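Local coordinates for protein endolysin (Clostridium phage phictp1, PDB 5A6S) that is a truncated cell-wall-binding domain of a phage endolysin, which in the full enzyme probably directs it to the clostridial cell wall, at residues K33-Y36 against S37-K40; T68-A71 against V72-I76. The protein carries 1 engineered substitution. One frame throughout, in Å; residues are numbered along the deposited sequence.

Contact 1: K33-Y36 against S37-K40; sequences KFDY and SNVK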
ATOM      1  N   LYS B  33     -14.694 -14.746  -3.230  1.00 26.17           N
ATOM      2  CA  LYS B  33     -15.158 -15.753  -4.204  1.00 30.22           C
ATOM      3  C   LYS B  33     -15.832 -15.013  -5.389  1.00 26.65           C
ATOM      4  O   LYS B  33     -16.931 -14.510  -5.275  1.00 33.19           O
ATOM      5  CB  LYS B  33     -16.106 -16.727  -3.519  1.00 36.50           C
ATOM      6  CG  LYS B  33     -16.325 -18.002  -4.319  1.00 51.67           C
ATOM      7  CD  LYS B  33     -17.573 -18.772  -3.838  1.00 59.83           C
ATOM      8  CE  LYS B  33     -18.826 -18.461  -4.677  1.00 65.04           C
ATOM      9  NZ  LYS B  33     -18.822 -19.214  -5.967  1.00 67.45           N
ATOM     10  N   PHE B  34     -15.168 -14.998  -6.518  1.00 29.44           N
ATOM     11  CA  PHE B  34     -15.530 -14.104  -7.614  1.00 28.12           C
ATOM     12  C   PHE B  34     -15.430 -14.842  -8.929  1.00 26.84           C
ATOM     13  O   PHE B  34     -14.556 -15.698  -9.140  1.00 31.31           O
ATOM     14  CB  PHE B  34     -14.582 -12.904  -7.545  1.00 26.06           C
ATOM     15  CG  PHE B  34     -14.733 -11.891  -8.659  1.00 25.23           C
ATOM     16  CD1 PHE B  34     -15.706 -10.936  -8.609  1.00 26.83           C
ATOM     17  CD2 PHE B  34     -13.874 -11.906  -9.704  1.00 25.36           C
ATOM     18  CE1 PHE B  34     -15.849 -10.014  -9.653  1.00 27.10           C
ATOM     19  CE2 PHE B  34     -13.972 -10.978 -10.730  1.00 25.40           C
ATOM     20  CZ  PHE B  34     -14.964 -10.029 -10.698  1.00 26.09           C
ATOM     21  N   ASP B  35     -16.280 -14.432  -9.864  1.00 34.13           N
ATOM     22  CA  ASP B  35     -16.293 -14.939 -11.250  1.00 35.57           C
ATOM     23  C   ASP B  35     -15.397 -14.118 -12.160  1.00 30.20           C
ATOM     24  O   ASP B  35     -15.739 -13.021 -12.574  1.00 35.47           O
ATOM     25  CB  ASP B  35     -17.760 -14.978 -11.778  1.00 38.91           C
ATOM     26  CG  ASP B  35     -17.861 -15.306 -13.252  1.00 40.00           C
ATOM     27  OD1 ASP B  35     -16.864 -15.767 -13.839  1.00 39.71           O
ATOM     28  OD2 ASP B  35     -18.956 -15.018 -13.846  1.00 49.53           O
ATOM     29  N   TYR B  36     -14.254 -14.683 -12.469  1.00 29.84           N
ATOM     30  CA  TYR B  36     -13.259 -14.066 -13.312  1.00 30.81           C
ATOM     31  C   TYR B  36     -13.428 -14.315 -14.840  1.00 34.84           C
ATOM     32  O   TYR B  36     -12.619 -13.822 -15.630  1.00 32.92           O
ATOM     33  CB  TYR B  36     -11.890 -14.575 -12.864  1.00 29.19           C
ATOM     34  CG  TYR B  36     -11.386 -14.160 -11.481  1.00 30.15           C
ATOM     35  CD1 TYR B  36     -11.672 -14.913 -10.330  1.00 27.54           C
ATOM     36  CD2 TYR B  36     -10.567 -13.027 -11.315  1.00 30.76           C
ATOM     37  CE1 TYR B  36     -11.181 -14.566  -9.096  1.00 27.11           C
ATOM     38  CE2 TYR B  36     -10.071 -12.676 -10.060  1.00 23.46           C
ATOM     39  CZ  TYR B  36     -10.379 -13.423  -8.974  1.00 25.61           C
ATOM     40  OH  TYR B  36      -9.889 -13.091  -7.750  1.00 23.08           O
ATOM     41  N   SER B  37     -14.459 -15.072 -15.264  1.00 41.42           N
ATOM     42  CA  SER B  37     -14.563 -15.548 -16.666  1.00 42.63           C
ATOM     43  C   SER B  37     -14.731 -14.431 -17.717  1.00 45.69           C
ATOM     44  O   SER B  37     -14.437 -14.620 -18.870  1.00 55.37           O
ATOM     45  CB  SER B  37     -15.767 -16.509 -16.831  1.00 35.75           C
ATOM     46  OG  SER B  37     -16.970 -15.844 -16.431  1.00 33.28           O
ATOM     47  N   ASN B  38     -15.234 -13.302 -17.296  1.00 46.39           N
ATOM     48  CA  ASN B  38     -15.501 -12.171 -18.171  1.00 57.89           C
ATOM     49  C   ASN B  38     -14.473 -11.034 -17.945  1.00 52.91           C
ATOM     50  O   ASN B  38     -14.803  -9.836 -18.105  1.00 45.32           O
ATOM     51  CB  ASN B  38     -16.922 -11.656 -17.870  1.00 63.87           C
ATOM     52  CG  ASN B  38     -17.245 -11.709 -16.371  1.00 69.09           C
ATOM     53  OD1 ASN B  38     -16.323 -11.888 -15.536  1.00 64.52           O
ATOM     54  ND2 ASN B  38     -18.545 -11.629 -16.022  1.00 60.92           N
ATOM     55  N   VAL B  39     -13.238 -11.405 -17.572  1.00 42.20           N
ATOM     56  CA  VAL B  39     -12.190 -10.402 -17.428  1.00 35.86           C
ATOM     57  C   VAL B  39     -11.174 -10.669 -18.467  1.00 33.94           C
ATOM     58  O   VAL B  39     -10.655 -11.755 -18.561  1.00 37.60           O
ATOM     59  CB  VAL B  39     -11.539 -10.386 -15.992  1.00 34.52           C
ATOM     60  CG1 VAL B  39     -10.352  -9.439 -15.942  1.00 30.45           C
ATOM     61  CG2 VAL B  39     -12.585  -9.979 -14.999  1.00 31.24           C
ATOM     62  N   LYS B  40     -10.818  -9.658 -19.230  1.00 34.48           N
ATOM     63  CA  LYS B  40      -9.891  -9.861 -20.326  1.00 37.97           C
ATOM     64  C   LYS B  40      -8.461 -10.136 -19.821  1.00 36.53           C
ATOM     65  O   LYS B  40      -7.828 -11.104 -20.234  1.00 27.28           O
ATOM     66  CB  LYS B  40      -9.909  -8.643 -21.236  1.00 46.29           C
ATOM     67  CG  LYS B  40      -9.326  -8.874 -22.618  1.00 57.31           C
ATOM     68  CD  LYS B  40     -10.393  -9.372 -23.600  1.00 69.04           C
ATOM     69  CE  LYS B  40      -9.966  -9.201 -25.062  1.00 76.34           C
ATOM     70  NZ  LYS B  40      -8.555  -9.627 -25.349  1.00 81.58           N
TER

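Contact 2: T68-A71 against V72-I76; sequences TMQA and VLDYI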
ATOM      1  N   THR B  68       8.777  -7.884  -5.291  1.00 18.22           N
ATOM      2  CA  THR B  68       7.456  -7.877  -5.909  1.00 18.91           C
ATOM      3  C   THR B  68       7.120  -6.444  -6.284  1.00 19.61           C
ATOM      4  O   THR B  68       6.717  -6.167  -7.395  1.00 19.38           O
ATOM      5  CB  THR B  68       6.428  -8.478  -4.985  1.00 18.00           C
ATOM      6  OG1 THR B  68       6.639  -9.929  -4.901  1.00 19.08           O
ATOM      7  CG2 THR B  68       5.071  -8.204  -5.471  1.00 18.47           C
ATOM      8  N   MET B  69       7.391  -5.517  -5.374  1.00 19.34           N
ATOM      9  CA  MET B  69       7.089  -4.107  -5.680  1.00 19.15           C
ATOM     10  C   MET B  69       7.943  -3.624  -6.813  1.00 18.69           C
ATOM     11  O   MET B  69       7.439  -2.875  -7.684  1.00 21.55           O
ATOM     12  CB  MET B  69       7.254  -3.232  -4.449  1.00 18.35           C
ATOM     13  CG  MET B  69       6.778  -1.760  -4.698  1.00 18.18           C
ATOM     14  SD  MET B  69       5.021  -1.567  -4.841  1.00 18.98           S
ATOM     15  CE  MET B  69       4.926  -1.216  -6.594  1.00 19.40           C
ATOM     16  N   GLN B  70       9.234  -3.974  -6.831  1.00 18.31           N
ATOM     17  CA  GLN B  70      10.119  -3.557  -7.913  1.00 20.86           C
ATOM     18  C   GLN B  70       9.635  -4.081  -9.257  1.00 20.60           C
ATOM     19  O   GLN B  70       9.674  -3.391 -10.257  1.00 19.32           O
ATOM     20  CB  GLN B  70      11.593  -3.959  -7.648  1.00 20.14           C
ATOM     21  CG  GLN B  70      12.597  -3.367  -8.636  1.00 23.07           C
ATOM     22  CD  GLN B  70      12.591  -1.852  -8.635  1.00 23.24           C
ATOM     23  OE1 GLN B  70      12.176  -1.163  -9.598  1.00 24.71           O
ATOM     24  NE2 GLN B  70      13.111  -1.319  -7.595  1.00 20.79           N
ATOM     25  N   ALA B  71       9.268  -5.333  -9.294  1.00 20.89           N
ATOM     26  CA  ALA B  71       8.762  -5.926 -10.530  1.00 22.04           C
ATOM     27  C   ALA B  71       7.482  -5.208 -11.012  1.00 22.07           C
ATOM     28  O   ALA B  71       7.259  -5.069 -12.198  1.00 21.85           O
ATOM     29  CB  ALA B  71       8.476  -7.390 -10.261  1.00 23.02           C
ATOM     30  N   VAL B  72       6.594  -4.825 -10.093  1.00 21.44           N
ATOM     31  CA  VAL B  72       5.433  -4.050 -10.484  1.00 21.46           C
ATOM     32  C   VAL B  72       5.850  -2.656 -11.003  1.00 22.21           C
ATOM     33  O   VAL B  72       5.359  -2.230 -12.052  1.00 19.46           O
ATOM     34  CB  VAL B  72       4.406  -3.930  -9.368  1.00 21.91           C
ATOM     35  CG1 VAL B  72       3.437  -2.778  -9.610  1.00 21.43           C
ATOM     36  CG2 VAL B  72       3.661  -5.215  -9.153  1.00 23.63           C
ATOM     37  N   LEU B  73       6.796  -1.960 -10.370  1.00 19.22           N
ATOM     38  CA  LEU B  73       7.199  -0.696 -10.950  1.00 22.05           C
ATOM     39  C   LEU B  73       7.877  -0.861 -12.304  1.00 23.42           C
ATOM     40  O   LEU B  73       7.681  -0.037 -13.195  1.00 22.64           O
ATOM     41  CB  LEU B  73       8.157   0.048 -10.018  1.00 22.38           C
ATOM     42  CG  LEU B  73       7.641   0.429  -8.658  1.00 24.13           C
ATOM     43  CD1 LEU B  73       8.750   0.994  -7.792  1.00 25.05           C
ATOM     44  CD2 LEU B  73       6.503   1.441  -8.834  1.00 22.43           C
ATOM     45  N   ASP B  74       8.661  -1.912 -12.483  1.00 24.10           N
ATOM     46  CA  ASP B  74       9.303  -2.171 -13.777  1.00 26.12           C
ATOM     47  C   ASP B  74       8.235  -2.478 -14.863  1.00 30.09           C
ATOM     48  O   ASP B  74       8.376  -2.061 -16.028  1.00 27.70           O
ATOM     49  CB  ASP B  74      10.250  -3.368 -13.672  1.00 28.54           C
ATOM     50  CG  ASP B  74      11.505  -3.080 -12.899  1.00 28.59           C
ATOM     51  OD1 ASP B  74      11.803  -1.923 -12.555  1.00 27.78           O
ATOM     52  OD2 ASP B  74      12.249  -4.055 -12.599  1.00 31.10           O
ATOM     53  N   TYR B  75       7.177  -3.205 -14.496  1.00 29.48           N
ATOM     54  CA  TYR B  75       6.095  -3.522 -15.458  1.00 29.95           C
ATOM     55  C   TYR B  75       5.448  -2.192 -15.882  1.00 31.85           C
ATOM     56  O   TYR B  75       5.238  -1.942 -17.064  1.00 32.11           O
ATOM     57  CB  TYR B  75       5.063  -4.412 -14.825  1.00 29.84           C
ATOM     58  CG  TYR B  75       4.018  -4.904 -15.791  1.00 31.40           C
ATOM     59  CD1 TYR B  75       2.861  -4.186 -16.021  1.00 31.95           C
ATOM     60  CD2 TYR B  75       4.206  -6.093 -16.498  1.00 32.89           C
ATOM     61  CE1 TYR B  75       1.919  -4.605 -16.960  1.00 31.84           C
ATOM     62  CE2 TYR B  75       3.248  -6.548 -17.392  1.00 33.59           C
ATOM     63  CZ  TYR B  75       2.141  -5.780 -17.654  1.00 31.97           C
ATOM     64  OH  TYR B  75       1.193  -6.232 -18.534  1.00 41.45           O
ATOM     65  N   ILE B  76       5.131  -1.352 -14.886  1.00 27.68           N
ATOM     66  CA  ILE B  76       4.553  -0.033 -15.108  1.00 26.32           C
ATOM     67  C   ILE B  76       5.478   0.778 -16.055  1.00 32.08           C
ATOM     68  O   ILE B  76       5.025   1.271 -17.091  1.00 34.30           O
ATOM     69  CB  ILE B  76       4.286   0.653 -13.751  1.00 24.03           C
ATOM     70  CG1 ILE B  76       3.127  -0.051 -13.012  1.00 22.60           C
ATOM     71  CG2 ILE B  76       3.957   2.121 -13.914  1.00 26.51           C
ATOM     72  CD1 ILE B  76       2.903   0.433 -11.596  1.00 22.68           C
TER

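Contact 1: K33-Y36 against S37-K40
An Asx turn at D35-S37 runs directly into a type I beta turn from Y36 to V39, in the loop that leads from strand 27-29 to strand 41-45. The carboxylate atom D35 OD1 accepts two bonds from S37. The hydroxyl S37 OG donates to D35 OD1 at 2.6 Å and comes in on the syn lone pair. The backbone S37 N reaches the same D35 OD1 at 2.9 Å from above the carboxylate plane, nearly straight at 163°. D35 CG lies anti to the backbone N (chi1 172°), which carries the carboxylate forward along the chain to S37. Both bonds grip the one oxygen and probably limit the rotation of the carboxylate. The beta turn is closed by V39 N donating to Y36 O at 3.2 Å. This bond is bent, at 141°. The turn also brings V39 CB to 3.6 Å from Y36 O. The Y36 side chain is buried against L4 and V6 of strand 3-7 and I28 of strand 27-29, with Y55 of a loop also touching it, so it packs on the sheet. S37 also packs on an acidic side chain of another protein chain. Beside the turn, F34 CD2 sits 3.6 Å above the plane of the Y36 ring, over its centre.

Contact 2: T68-A71 against V72-I76
Two bends bring the end of M69 to V72 and L73 on the next turn of helix 65-77: CG leaves anti to the backbone N (chi1 -173°), then the chain folds back at chi2 (71°) and again at chi3. M69 CE therefore lies 3.7 Å from V72 CG1 and 3.8 Å from L73 CG. The three side chains form an apolar patch along the helix. M69 also packs on A15 and Y18 of helix 11-23, and on Y18 of the second subunit. The backbone has the regular i to i+4 bonds of an alpha helix. V72 N donates to T68 O at 3.0 Å and L73 N to M69 O at 2.9 Å. D74 N and Y75 N bond to Q70 O and A71 O in the same way. The Q70 chain bends at chi2, which brings OE1 over to D74 OD1, the two side chains crossing at a slant. Q70 OE1 accepts a hydrogen bond from Q70 NE2 of the second subunit, so this part of the helix lies at a subunit interface. The amide and the D74 carboxylate are turned 35° apart. Their oxygens are two acceptors and do not bond to each other, although Q70 OE1 and D74 OD1 are 3.1 Å apart.

Overall arrangement
Contacts 1 and 2 lie on opposite sides of the centre of the chain. Their centres are about 24 Å apart and their nearest atoms about 10 Å, so they do not touch. The four-stranded parallel sheet relates them. Contact 1 leads straight into strand 41-45. Contact 2 meets that same strand through V45, which T68 and V72 touch, and through Y43, whose OH is hydrogen-bonded to Y75 OH. Both also face other chains of the assembly, contact 2 at the second subunit. A glycerol lies about 6 Å from the Y36 side chain in contact 1. It probably comes from the crystallisation liquor, so it does not establish a cell-wall site.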